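Local coordinates for cellulase (Bacteroides salanitronis, PDB 6WQY), which probably cleaves internal beta-1,4 linkages in cellulose and related plant polysaccharides as a broad-specificity endoglucanase, this chain carrying its family 5 catalytic domain, at residues I228-T231 / V232-F235; D317-S320 / E321-L325; Q201-V204 / D205-A209; I119-D122 / G123-S126; C332-A335 / K336-M340. All blocks are in the same frame, centred on the assembly; numbering follows the deposited sequence.

Interaction 1. Residues I228-T231 / V232-F235; sequences IDLT and VENF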
loop_
_atom_site.group_PDB
_atom_site.type_symbol
_atom_site.label_atom_id
_atom_site.label_comp_id
_atom_site.label_asym_id
_atom_site.label_seq_id
_atom_site.Cartn_x
_atom_site.Cartn_y
_atom_site.Cartn_z
ATOM N N ILE A 228 -10.516 -2.732 -6.658
ATOM C CA ILE A 228 -10.467 -2.074 -7.966
ATOM C C ILE A 228 -11.859 -1.676 -8.462
ATOM O O ILE A 228 -12.065 -0.545 -8.926
ATOM C CB ILE A 228 -9.698 -2.924 -8.993
ATOM C CG1 ILE A 228 -8.192 -2.822 -8.711
ATOM C CG2 ILE A 228 -10.025 -2.479 -10.421
ATOM C CD1 ILE A 228 -7.326 -3.737 -9.540
ATOM N N ASP A 229 -12.833 -2.583 -8.396
ATOM C CA ASP A 229 -14.146 -2.255 -8.943
ATOM C C ASP A 229 -14.804 -1.116 -8.172
ATOM O O ASP A 229 -15.370 -0.187 -8.767
ATOM C CB ASP A 229 -15.035 -3.492 -8.973
ATOM C CG ASP A 229 -14.660 -4.417 -10.095
ATOM O OD1 ASP A 229 -14.860 -4.029 -11.265
ATOM O OD2 ASP A 229 -14.113 -5.501 -9.801
ATOM N N LEU A 230 -14.775 -1.176 -6.845
ATOM C CA LEU A 230 -15.411 -0.115 -6.071
ATOM C C LEU A 230 -14.684 1.213 -6.220
ATOM O O LEU A 230 -15.300 2.279 -6.060
ATOM C CB LEU A 230 -15.543 -0.496 -4.604
ATOM C CG LEU A 230 -16.417 -1.717 -4.334
ATOM C CD1 LEU A 230 -16.503 -1.968 -2.833
ATOM C CD2 LEU A 230 -17.814 -1.544 -4.906
ATOM N N THR A 231 -13.382 1.163 -6.500
ATOM C CA THR A 231 -12.598 2.372 -6.738
ATOM C C THR A 231 -12.961 2.989 -8.089
ATOM O O THR A 231 -13.330 4.170 -8.172
ATOM C CB THR A 231 -11.104 2.041 -6.654
ATOM O OG1 THR A 231 -10.810 1.544 -5.341
ATOM C CG2 THR A 231 -10.231 3.267 -6.898
ATOM N N VAL A 232 -12.899 2.213 -9.172
ATOM C CA VAL A 232 -13.225 2.820 -10.461
ATOM C C VAL A 232 -14.666 3.323 -10.485
ATOM O O VAL A 232 -14.969 4.320 -11.154
ATOM C CB VAL A 232 -12.912 1.899 -11.660
ATOM C CG1 VAL A 232 -11.451 1.461 -11.634
ATOM C CG2 VAL A 232 -13.847 0.711 -11.704
ATOM N N GLU A 233 -15.579 2.654 -9.775
ATOM C CA GLU A 233 -16.979 3.063 -9.810
ATOM C C GLU A 233 -17.279 4.265 -8.925
ATOM O O GLU A 233 -18.156 5.069 -9.275
ATOM C CB GLU A 233 -17.866 1.881 -9.401
ATOM C CG GLU A 233 -17.785 0.708 -10.384
ATOM C CD GLU A 233 -18.242 -0.625 -9.808
ATOM O OE1 GLU A 233 -18.666 -0.674 -8.634
ATOM O OE2 GLU A 233 -18.167 -1.636 -10.544
ATOM N N ASN A 234 -16.600 4.423 -7.798
ATOM C CA ASN A 234 -17.039 5.372 -6.782
ATOM C C ASN A 234 -15.989 6.359 -6.309
ATOM O O ASN A 234 -16.360 7.354 -5.663
ATOM C CB ASN A 234 -17.619 4.643 -5.558
ATOM C CG ASN A 234 -18.673 3.640 -5.942
ATOM O OD1 ASN A 234 -18.436 2.415 -5.903
ATOM N ND2 ASN A 234 -19.812 4.123 -6.324
ATOM N N PHE A 235 -14.707 6.133 -6.560
ATOM C CA PHE A 235 -13.671 7.066 -6.125
ATOM C C PHE A 235 -13.805 8.389 -6.867
ATOM O O PHE A 235 -14.073 8.417 -8.071
ATOM C CB PHE A 235 -12.301 6.433 -6.401
ATOM C CG PHE A 235 -11.129 7.345 -6.163
ATOM C CD1 PHE A 235 -10.682 8.163 -7.171
ATOM C CD2 PHE A 235 -10.434 7.333 -4.961
ATOM C CE1 PHE A 235 -9.596 8.995 -6.987
ATOM C CE2 PHE A 235 -9.343 8.151 -4.769
ATOM C CZ PHE A 235 -8.924 8.991 -5.781
HETATM O O HOH W 1 -16.095 -1.887 -12.346
#
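From I228 to F235 the backbone makes two helical turns, opening with a nearly straight bond from V232 N to I228 O (2.9 Å, 177°) and closing with a more bent one from F235 N to T231 O (2.9 Å), after which F235 leaves helical geometry. Between them E233 N donates to D229 O, whereas N234 N shares its proton weakly between L230 O and T231 O, consistent with the last turn tightening toward i to i+3 bonding. This is the short helix 228-234 of the beta-alpha-beta unit that runs from strand 219-222 to strand 246-251 of the TIM barrel. Its inner side is apolar: the methyl CG2 of T231 stands anti to the backbone N (OG1 at chi1 -61°) and lies alongside CB of F235 at 3.8 Å, both residues leaning on V248, while T231 OG1 turns back to N227 O. The outer side is acidic. E233 is extended beyond CG, and its carboxylate, turned 41° against that of D229, leaves OE2 4.1 Å from D229 OD1. A water gives one proton to each, 2.7 Å from D229 OD1 and 2.8 Å from E233 OE2, and so probably eases the repulsion. D229 is modelled in two conformers; in the one described here K293 also pairs with OD1 and Q290 donates to OD2.

Interaction 2. Residues D317-S320 / E321-L325; sequences DDLS and ESFRL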
loop_
_atom_site.group_PDB
_atom_site.type_symbol
_atom_site.label_atom_id
_atom_site.label_comp_id
_atom_site.label_asym_id
_atom_site.label_seq_id
_atom_site.Cartn_x
_atom_site.Cartn_y
_atom_site.Cartn_z
ATOM N N ASP A 317 6.718 -27.132 -1.922
ATOM C CA ASP A 317 6.739 -28.099 -3.010
ATOM C C ASP A 317 7.231 -27.451 -4.302
ATOM O O ASP A 317 6.741 -26.390 -4.699
ATOM C CB ASP A 317 5.313 -28.623 -3.199
ATOM C CG ASP A 317 5.188 -29.583 -4.359
ATOM O OD1 ASP A 317 5.613 -30.747 -4.213
ATOM O OD2 ASP A 317 4.657 -29.177 -5.412
ATOM N N ASP A 318 8.173 -28.117 -4.979
ATOM C CA ASP A 318 8.799 -27.562 -6.177
ATOM C C ASP A 318 7.768 -27.237 -7.255
ATOM O O ASP A 318 7.813 -26.170 -7.878
ATOM C CB ASP A 318 9.806 -28.570 -6.747
ATOM C CG ASP A 318 11.228 -28.331 -6.273
ATOM O OD1 ASP A 318 11.502 -27.268 -5.679
ATOM O OD2 ASP A 318 12.082 -29.218 -6.502
ATOM N N LEU A 319 6.861 -28.169 -7.535
ATOM C CA LEU A 319 5.903 -27.950 -8.612
ATOM C C LEU A 319 4.985 -26.785 -8.287
ATOM O O LEU A 319 4.759 -25.903 -9.123
ATOM C CB LEU A 319 5.093 -29.223 -8.835
ATOM C CG LEU A 319 3.982 -29.107 -9.871
ATOM C CD1 LEU A 319 4.535 -28.705 -11.232
ATOM C CD2 LEU A 319 3.240 -30.427 -9.964
ATOM N N SER A 320 4.440 -26.768 -7.073
ATOM C CA SER A 320 3.563 -25.671 -6.677
ATOM C C SER A 320 4.289 -24.329 -6.719
ATOM O O SER A 320 3.711 -23.316 -7.139
ATOM C CB SER A 320 3.011 -25.937 -5.277
ATOM O OG SER A 320 2.307 -27.168 -5.238
ATOM N N GLU A 321 5.558 -24.294 -6.285
ATOM C CA GLU A 321 6.279 -23.022 -6.252
ATOM C C GLU A 321 6.447 -22.442 -7.654
ATOM O O GLU A 321 6.457 -21.219 -7.826
ATOM C CB GLU A 321 7.617 -23.197 -5.535
ATOM C CG GLU A 321 8.363 -21.893 -5.253
ATOM C CD GLU A 321 7.701 -20.995 -4.212
ATOM O OE1 GLU A 321 6.512 -21.191 -3.864
ATOM O OE2 GLU A 321 8.376 -20.040 -3.748
ATOM N N SER A 322 6.585 -23.299 -8.669
ATOM C CA SER A 322 6.664 -22.809 -10.038
ATOM C C SER A 322 5.466 -21.927 -10.367
ATOM O O SER A 322 5.610 -20.870 -10.988
ATOM C CB SER A 322 6.717 -23.986 -11.014
ATOM O OG SER A 322 7.724 -24.910 -10.652
ATOM N N PHE A 323 4.270 -22.356 -9.963
ATOM C CA PHE A 323 3.065 -21.583 -10.227
ATOM C C PHE A 323 3.068 -20.253 -9.491
ATOM O O PHE A 323 2.563 -19.256 -10.017
ATOM C CB PHE A 323 1.833 -22.404 -9.853
ATOM C CG PHE A 323 1.544 -23.526 -10.803
ATOM C CD1 PHE A 323 0.791 -23.305 -11.949
ATOM C CD2 PHE A 323 2.038 -24.789 -10.562
ATOM C CE1 PHE A 323 0.523 -24.323 -12.822
ATOM C CE2 PHE A 323 1.775 -25.819 -11.443
ATOM C CZ PHE A 323 1.015 -25.577 -12.572
ATOM N N ARG A 324 3.601 -20.226 -8.263
ATOM C CA ARG A 324 3.692 -18.976 -7.518
ATOM C C ARG A 324 4.583 -17.971 -8.240
ATOM O O ARG A 324 4.250 -16.784 -8.350
ATOM C CB ARG A 324 4.245 -19.237 -6.117
ATOM C CG ARG A 324 4.438 -17.968 -5.314
ATOM C CD ARG A 324 5.616 -18.037 -4.391
ATOM N NE ARG A 324 5.690 -16.885 -3.502
ATOM C CZ ARG A 324 6.674 -16.690 -2.628
ATOM N NH1 ARG A 324 7.676 -17.545 -2.541
ATOM N NH2 ARG A 324 6.647 -15.623 -1.844
ATOM N N LEU A 325 5.741 -18.423 -8.724
ATOM C CA LEU A 325 6.636 -17.518 -9.434
ATOM C C LEU A 325 6.003 -17.041 -10.726
ATOM O O LEU A 325 6.136 -15.873 -11.096
ATOM C CB LEU A 325 7.996 -18.163 -9.674
ATOM C CG LEU A 325 8.924 -18.099 -8.468
ATOM C CD1 LEU A 325 8.458 -18.962 -7.313
ATOM C CD2 LEU A 325 10.346 -18.472 -8.865
#
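L319 and F323, one turn apart, run alongside one another, with CD1 of the leucine 4.0 Å from CE2 of the ring. The leucine gets there with CG anti to the backbone N (chi1 176°), whereas the phenylalanine has CG anti to its carbonyl carbon (chi1 -73°); this turns the ring edge back along the helix, where L319 O lies at that edge, near the ring plane, 3.3 Å from F323 CD2. Beyond the pair, F323 packs on Y258 and T272. E321 instead has CG anti to the backbone N, like L319, and then bends at chi2 (69°), which brings its carboxylate round to R324. There NH1 donates to the syn side of E321 OE2 at 2.9 Å in a salt bridge, and that oxygen lies almost in the guanidinium plane. H314 and N370 also donate to OE2, and R315 N to OE1, so the buried acid is heavily bonded; R324 in turn reaches C312 O through NE. At the start of the helix D317 N-caps the chain: S320 N donates to D317 OD2 at 2.9 Å, on the anti side of the carboxylate. The first backbone bond of the helix, E321 N to D317 O, follows. The aspartate charge there would also suit the helix dipole. Such an aspartate N-cap is a classic beginning for an alpha helix, here helix 318-337, the crossover between barrel strands 305-310 and 342-346.

Interaction 3. Residues Q201-V204 / D205-A209; sequences QVFV and DAVRA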
loop_
_atom_site.group_PDB
_atom_site.type_symbol
_atom_site.label_atom_id
_atom_site.label_comp_id
_atom_site.label_asym_id
_atom_site.label_seq_id
_atom_site.Cartn_x
_atom_site.Cartn_y
_atom_site.Cartn_z
ATOM N N GLN A 201 -10.222 14.085 0.922
ATOM C CA GLN A 201 -10.077 15.528 0.736
ATOM C C GLN A 201 -9.545 16.202 1.998
ATOM O O GLN A 201 -8.702 17.106 1.923
ATOM C CB GLN A 201 -11.414 16.150 0.333
ATOM C CG GLN A 201 -11.307 17.624 -0.038
ATOM C CD GLN A 201 -10.571 17.809 -1.343
ATOM O OE1 GLN A 201 -11.090 17.473 -2.406
ATOM N NE2 GLN A 201 -9.345 18.310 -1.279
ATOM N N VAL A 202 -10.037 15.789 3.168
ATOM C CA VAL A 202 -9.540 16.328 4.435
ATOM C C VAL A 202 -8.044 16.083 4.581
ATOM O O VAL A 202 -7.295 16.972 5.008
ATOM C CB VAL A 202 -10.341 15.732 5.610
ATOM C CG1 VAL A 202 -9.646 16.000 6.938
ATOM C CG2 VAL A 202 -11.766 16.277 5.623
ATOM N N PHE A 203 -7.600 14.867 4.258
ATOM C CA PHE A 203 -6.178 14.528 4.288
ATOM C C PHE A 203 -5.375 15.416 3.357
ATOM O O PHE A 203 -4.371 16.010 3.773
ATOM C CB PHE A 203 -6.027 13.044 3.912
ATOM C CG PHE A 203 -4.697 12.664 3.318
ATOM C CD1 PHE A 203 -3.564 12.503 4.107
ATOM C CD2 PHE A 203 -4.591 12.425 1.965
ATOM C CE1 PHE A 203 -2.355 12.118 3.540
ATOM C CE2 PHE A 203 -3.383 12.043 1.404
ATOM C CZ PHE A 203 -2.271 11.876 2.203
ATOM N N VAL A 204 -5.790 15.524 2.092
ATOM C CA VAL A 204 -5.035 16.355 1.155
ATOM C C VAL A 204 -4.941 17.782 1.680
ATOM O O VAL A 204 -3.858 18.381 1.730
ATOM C CB VAL A 204 -5.666 16.308 -0.247
ATOM C CG1 VAL A 204 -4.993 17.314 -1.178
ATOM C CG2 VAL A 204 -5.591 14.915 -0.844
ATOM N N ASP A 205 -6.076 18.346 2.097
ATOM C CA ASP A 205 -6.081 19.731 2.553
ATOM C C ASP A 205 -5.150 19.919 3.742
ATOM O O ASP A 205 -4.434 20.924 3.833
ATOM C CB ASP A 205 -7.501 20.160 2.929
ATOM C CG ASP A 205 -8.440 20.252 1.731
ATOM O OD1 ASP A 205 -7.987 20.162 0.582
ATOM O OD2 ASP A 205 -9.662 20.447 1.962
ATOM N N ALA A 206 -5.169 18.982 4.686
ATOM C CA ALA A 206 -4.350 19.121 5.881
ATOM C C ALA A 206 -2.866 19.060 5.544
ATOM O O ALA A 206 -2.070 19.826 6.092
ATOM C CB ALA A 206 -4.717 18.048 6.907
ATOM N N VAL A 207 -2.474 18.148 4.652
ATOM C CA VAL A 207 -1.072 18.056 4.253
ATOM C C VAL A 207 -0.644 19.331 3.538
ATOM O O VAL A 207 0.397 19.920 3.851
ATOM C CB VAL A 207 -0.839 16.805 3.383
ATOM C CG1 VAL A 207 0.582 16.817 2.803
ATOM C CG2 VAL A 207 -1.086 15.528 4.189
ATOM N N ARG A 208 -1.440 19.774 2.561
ATOM C CA ARG A 208 -1.050 20.942 1.780
ATOM C C ARG A 208 -0.957 22.191 2.649
ATOM O O ARG A 208 -0.113 23.053 2.395
ATOM C CB ARG A 208 -2.019 21.182 0.621
ATOM C CG ARG A 208 -2.114 20.057 -0.388
ATOM C CD ARG A 208 -0.779 19.626 -0.955
ATOM N NE ARG A 208 -0.980 18.654 -2.034
ATOM C CZ ARG A 208 -0.124 17.696 -2.363
ATOM N NH1 ARG A 208 1.000 17.535 -1.686
ATOM N NH2 ARG A 208 -0.400 16.872 -3.361
ATOM N N ALA A 209 -1.804 22.305 3.676
ATOM C CA ALA A 209 -1.817 23.497 4.510
ATOM C C ALA A 209 -0.518 23.677 5.274
ATOM O O ALA A 209 -0.209 24.800 5.691
ATOM C CB ALA A 209 -2.977 23.433 5.497
#
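Q201 reaches down one helical turn to D205, giving NE2 to OD1 at 3.0 Å. The bond is bent (142°) and comes from above the carboxylate, 43° out of its plane, with the amide and carboxylate planes moderately inclined. The glutamine bends at chi2 (70°) after starting with CG anti to the backbone N, and this carries the amide forward along the helix to D205. The backbone runs beneath the pair, D205 N to Q201 O at 2.9 Å. On the buried side the V207 methyl CG2 rests against the F203 ring, 3.7 Å from CE1, and both residues press on L219 of the barrel; W153 meets the F203 ring edge-to-face. V204 CG1 touches R208 CG at 4.1 Å, a contact of methyl with the aliphatic root of an arginine that bends at chi2. In the next shell the amide of Q201 is set by Q239 N, which donates to OE1, while D240 pairs with the R208 guanidinium and the carbonyls of N214 and R217 accept from NH1. A leucine in place of Q201 would probably leave D205 OD1 without its amide partner and Q239 N without an acceptor. The chemistry thus divides by side: the Q201 amide links the exposed acid to the loop preceding strand 246-251, whereas the buried arginine has both a counter-ion and carbonyl acceptors, which probably offsets the cost of burying its charge.

Interaction 4. Residues I119-D122 / G123-S126; sequences IHHD and GANS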
loop_
_atom_site.group_PDB
_atom_site.type_symbol
_atom_site.label_atom_id
_atom_site.label_comp_id
_atom_site.label_asym_id
_atom_site.label_seq_id
_atom_site.Cartn_x
_atom_site.Cartn_y
_atom_site.Cartn_z
ATOM N N ILE A 119 -1.732 5.699 7.543
ATOM C CA ILE A 119 -2.499 5.274 8.714
ATOM C C ILE A 119 -3.079 3.906 8.371
ATOM O O ILE A 119 -3.834 3.782 7.397
ATOM C CB ILE A 119 -3.598 6.288 9.061
ATOM C CG1 ILE A 119 -2.994 7.619 9.507
ATOM C CG2 ILE A 119 -4.534 5.707 10.113
ATOM C CD1 ILE A 119 -4.021 8.708 9.784
ATOM N N HIS A 120 -2.725 2.874 9.150
ATOM C CA HIS A 120 -2.986 1.500 8.725
ATOM C C HIS A 120 -4.116 0.897 9.543
ATOM O O HIS A 120 -5.298 1.141 9.229
ATOM C CB HIS A 120 -1.685 0.687 8.686
ATOM C CG HIS A 120 -1.738 -0.496 7.786
ATOM N ND1 HIS A 120 -1.559 -0.394 6.418
ATOM C CD2 HIS A 120 -1.924 -1.807 8.068
ATOM C CE1 HIS A 120 -1.610 -1.617 5.913
ATOM N NE2 HIS A 120 -1.840 -2.492 6.885
ATOM N N HIS A 121 -3.838 0.073 10.569
ATOM C CA HIS A 121 -4.928 -0.671 11.227
ATOM C C HIS A 121 -5.810 0.186 12.127
ATOM O O HIS A 121 -6.818 -0.322 12.626
ATOM C CB HIS A 121 -4.409 -1.908 11.935
ATOM C CG HIS A 121 -3.978 -2.985 10.997
ATOM N ND1 HIS A 121 -4.693 -3.315 9.865
ATOM C CD2 HIS A 121 -2.898 -3.808 11.032
ATOM C CE1 HIS A 121 -4.067 -4.308 9.253
ATOM N NE2 HIS A 121 -2.976 -4.632 9.939
ATOM N N ASP A 122 -5.515 1.473 12.287
ATOM C CA ASP A 122 -6.515 2.367 12.864
ATOM C C ASP A 122 -7.847 2.241 12.147
ATOM O O ASP A 122 -8.899 2.449 12.752
ATOM C CB ASP A 122 -6.054 3.821 12.752
ATOM C CG ASP A 122 -4.752 4.090 13.473
ATOM O OD1 ASP A 122 -3.735 3.465 13.083
ATOM O OD2 ASP A 122 -4.739 4.942 14.403
ATOM N N GLY A 123 -7.819 1.937 10.852
ATOM C CA GLY A 123 -9.011 1.765 10.065
ATOM C C GLY A 123 -9.491 0.343 9.931
ATOM O O GLY A 123 -10.425 0.106 9.150
ATOM N N ALA A 124 -8.913 -0.622 10.640
ATOM C CA ALA A 124 -9.287 -2.014 10.417
ATOM C C ALA A 124 -10.744 -2.250 10.785
ATOM O O ALA A 124 -11.148 -2.057 11.936
ATOM C CB ALA A 124 -8.382 -2.942 11.215
ATOM N N ASN A 125 -11.533 -2.667 9.792
ATOM C CA ASN A 125 -12.889 -3.175 9.981
ATOM C C ASN A 125 -13.847 -2.162 10.591
ATOM O O ASN A 125 -14.911 -2.540 11.073
ATOM C CB ASN A 125 -12.888 -4.446 10.825
ATOM C CG ASN A 125 -11.894 -5.462 10.333
ATOM O OD1 ASN A 125 -11.665 -5.593 9.121
ATOM N ND2 ASN A 125 -11.259 -6.165 11.264
ATOM N N SER A 126 -13.505 -0.882 10.558
ATOM C CA SER A 126 -14.338 0.147 11.163
ATOM C C SER A 126 -14.497 -0.051 12.664
ATOM O O SER A 126 -15.438 0.475 13.260
ATOM C CB SER A 126 -15.717 0.201 10.492
ATOM O OG SER A 126 -16.272 1.501 10.514
#
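H121 meets A124 across a tight turn, and its imidazole can be followed outward from there. CB lies 4.2 Å from A124 CB, with CG anti to its carbonyl carbon (chi1 -71°). ND1 comes nearest to the alanine methyl, at 3.9 Å and obliquely to the ring. On the other branch CD2 lies at the edge of the H120 ring, in its plane, and H120 CD2 stands 3.4 Å above the centre of the H121 ring; the two imidazoles therefore meet edge to face, the tip atoms CE1 and NE2 each about 3.5 Å from H120 CD2. H44 packs on the same ring at a steep angle. Beneath the side chains, G123 N donates to H120 O at 3.1 Å and A124 N to H121 O at 2.9 Å, the second donor rising 64° out of the carbonyl plane. D122 fixes the turn from its buried side, OD1 accepting from W81 N and OD2 from W129 NE1. The two backbone bonds, from G123 N and A124 N and each i to i+3, make a short 3-10 turn just after strand 114-118, at the C-terminal end of the barrel, the end on which family 5 glycoside hydrolases carry their active-site cleft.

Interaction 5. Residues C332-A335 / K336-M340; sequences CKAA and KDYGM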
loop_
_atom_site.group_PDB
_atom_site.type_symbol
_atom_site.label_atom_id
_atom_site.label_comp_id
_atom_site.label_asym_id
_atom_site.label_seq_id
_atom_site.Cartn_x
_atom_site.Cartn_y
_atom_site.Cartn_z
ATOM N N CYS A 332 3.286 -8.788 -12.035
ATOM C CA CYS A 332 4.192 -7.641 -12.116
ATOM C C CYS A 332 4.314 -7.119 -13.545
ATOM O O CYS A 332 4.351 -5.899 -13.762
ATOM C CB CYS A 332 5.556 -7.970 -11.526
ATOM S SG CYS A 332 5.567 -8.062 -9.720
ATOM N N LYS A 333 4.374 -8.019 -14.526
ATOM C CA LYS A 333 4.430 -7.584 -15.918
ATOM C C LYS A 333 3.145 -6.868 -16.321
ATOM O O LYS A 333 3.190 -5.849 -17.024
ATOM C CB LYS A 333 4.714 -8.789 -16.812
ATOM C CG LYS A 333 4.739 -8.481 -18.304
ATOM C CD LYS A 333 5.747 -7.395 -18.645
ATOM C CE LYS A 333 5.872 -7.219 -20.154
ATOM N NZ LYS A 333 6.495 -5.917 -20.513
ATOM N N ALA A 334 1.991 -7.364 -15.868
ATOM C CA ALA A 334 0.734 -6.693 -16.155
ATOM C C ALA A 334 0.678 -5.336 -15.474
ATOM O O ALA A 334 0.203 -4.355 -16.068
ATOM C CB ALA A 334 -0.439 -7.571 -15.740
ATOM N N ALA A 335 1.157 -5.243 -14.233
ATOM C CA ALA A 335 1.194 -3.950 -13.563
ATOM C C ALA A 335 1.986 -2.942 -14.391
ATOM O O ALA A 335 1.533 -1.811 -14.627
ATOM C CB ALA A 335 1.796 -4.113 -12.167
ATOM N N LYS A 336 3.170 -3.336 -14.854
ATOM C CA LYS A 336 3.965 -2.456 -15.706
ATOM C C LYS A 336 3.193 -2.073 -16.963
ATOM O O LYS A 336 3.150 -0.896 -17.352
ATOM C CB LYS A 336 5.281 -3.150 -16.060
ATOM C CG LYS A 336 6.180 -2.369 -16.997
ATOM C CD LYS A 336 6.652 -1.076 -16.384
ATOM C CE LYS A 336 7.694 -0.394 -17.257
ATOM N NZ LYS A 336 8.030 0.945 -16.713
ATOM N N ASP A 337 2.592 -3.062 -17.628
ATOM C CA ASP A 337 1.892 -2.801 -18.882
ATOM C C ASP A 337 0.691 -1.878 -18.710
ATOM O O ASP A 337 0.305 -1.186 -19.664
ATOM C CB ASP A 337 1.421 -4.115 -19.500
ATOM C CG ASP A 337 2.554 -4.959 -20.050
ATOM O OD1 ASP A 337 3.669 -4.436 -20.253
ATOM O OD2 ASP A 337 2.305 -6.158 -20.297
ATOM N N TYR A 338 0.052 -1.890 -17.543
ATOM C CA TYR A 338 -1.169 -1.125 -17.299
ATOM C C TYR A 338 -0.918 0.116 -16.452
ATOM O O TYR A 338 -1.880 0.764 -16.016
ATOM C CB TYR A 338 -2.254 -2.014 -16.686
ATOM C CG TYR A 338 -2.856 -2.970 -17.689
ATOM C CD1 TYR A 338 -3.944 -2.598 -18.459
ATOM C CD2 TYR A 338 -2.314 -4.243 -17.897
ATOM C CE1 TYR A 338 -4.494 -3.463 -19.399
ATOM C CE2 TYR A 338 -2.858 -5.109 -18.828
ATOM C CZ TYR A 338 -3.948 -4.716 -19.578
ATOM O OH TYR A 338 -4.483 -5.587 -20.506
ATOM N N GLY A 339 0.342 0.447 -16.172
ATOM C CA GLY A 339 0.683 1.758 -15.648
ATOM C C GLY A 339 0.770 1.919 -14.152
ATOM O O GLY A 339 0.752 3.058 -13.672
ATOM N N MET A 340 0.902 0.833 -13.387
ATOM C CA MET A 340 0.859 0.907 -11.927
ATOM C C MET A 340 2.069 0.228 -11.297
ATOM O O MET A 340 2.376 -0.922 -11.645
ATOM C CB MET A 340 -0.412 0.212 -11.422
ATOM C CG MET A 340 -1.689 0.911 -11.850
ATOM S SD MET A 340 -3.173 -0.000 -11.381
ATOM C CE MET A 340 -3.188 -1.253 -12.670
#
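K333 and D337 make the ionic contact, one helical turn apart: NZ meets the syn side of D337 OD1 at 3.2 Å. The lysine, one of two modelled conformers, bends at chi2 (56°), and this lays CE 3.6 Å from the same oxygen and brings the ammonium round to the acid. Among the backbone bonds, K336 N donates to C332 O, D337 N to K333 O and Y338 N to A334 O, before the helix stops. A Schellman motif ends it: M340 N reaches back to A335 O at 3.0 Å (173°), and G339 N makes a weaker bond to K336 O, with G339 at positive phi (93°). Helix 318-337 thus turns into the loop leading to the last barrel strand, 342-346. Y338 sets its ring edge against a carbonyl: A334 O lies in the ring plane, 3.1 Å from CD2. The remaining contacts are apolar. A334 CB is 4.4 Å from Y338 CD2, A335 and M340 both press on I307 of strand 305-310, and C332 faces M310. Replacing Y338 with a serine would probably open a gap beside A334 and leave F291 and T288 of helix 284-299 without the ring that packs on them.

All five contacts lie within the family 5 catalytic domain, an eight-stranded TIM barrel, and come along the chain in the order 4, 3, 1, 2, 5. Interaction 4 follows barrel strand 114-118 in a loop; interaction 3 lies on helix 191-209 and interaction 1 on helix 228-234. Interactions 2 and 5 share helix 318-337, at its start and its end, their centres 22 Å apart. Interactions 1 and 5 come within about 6 Å at their nearest atoms, and 3 and 4 within about 7 Å; none touch. Interactions 2 and 3 lie farthest apart, 45 Å between centres. Four contacts thus fix helices packed around the sheet, while interaction 4 sits at the C-terminal end of the strands, where the family's cleft lies.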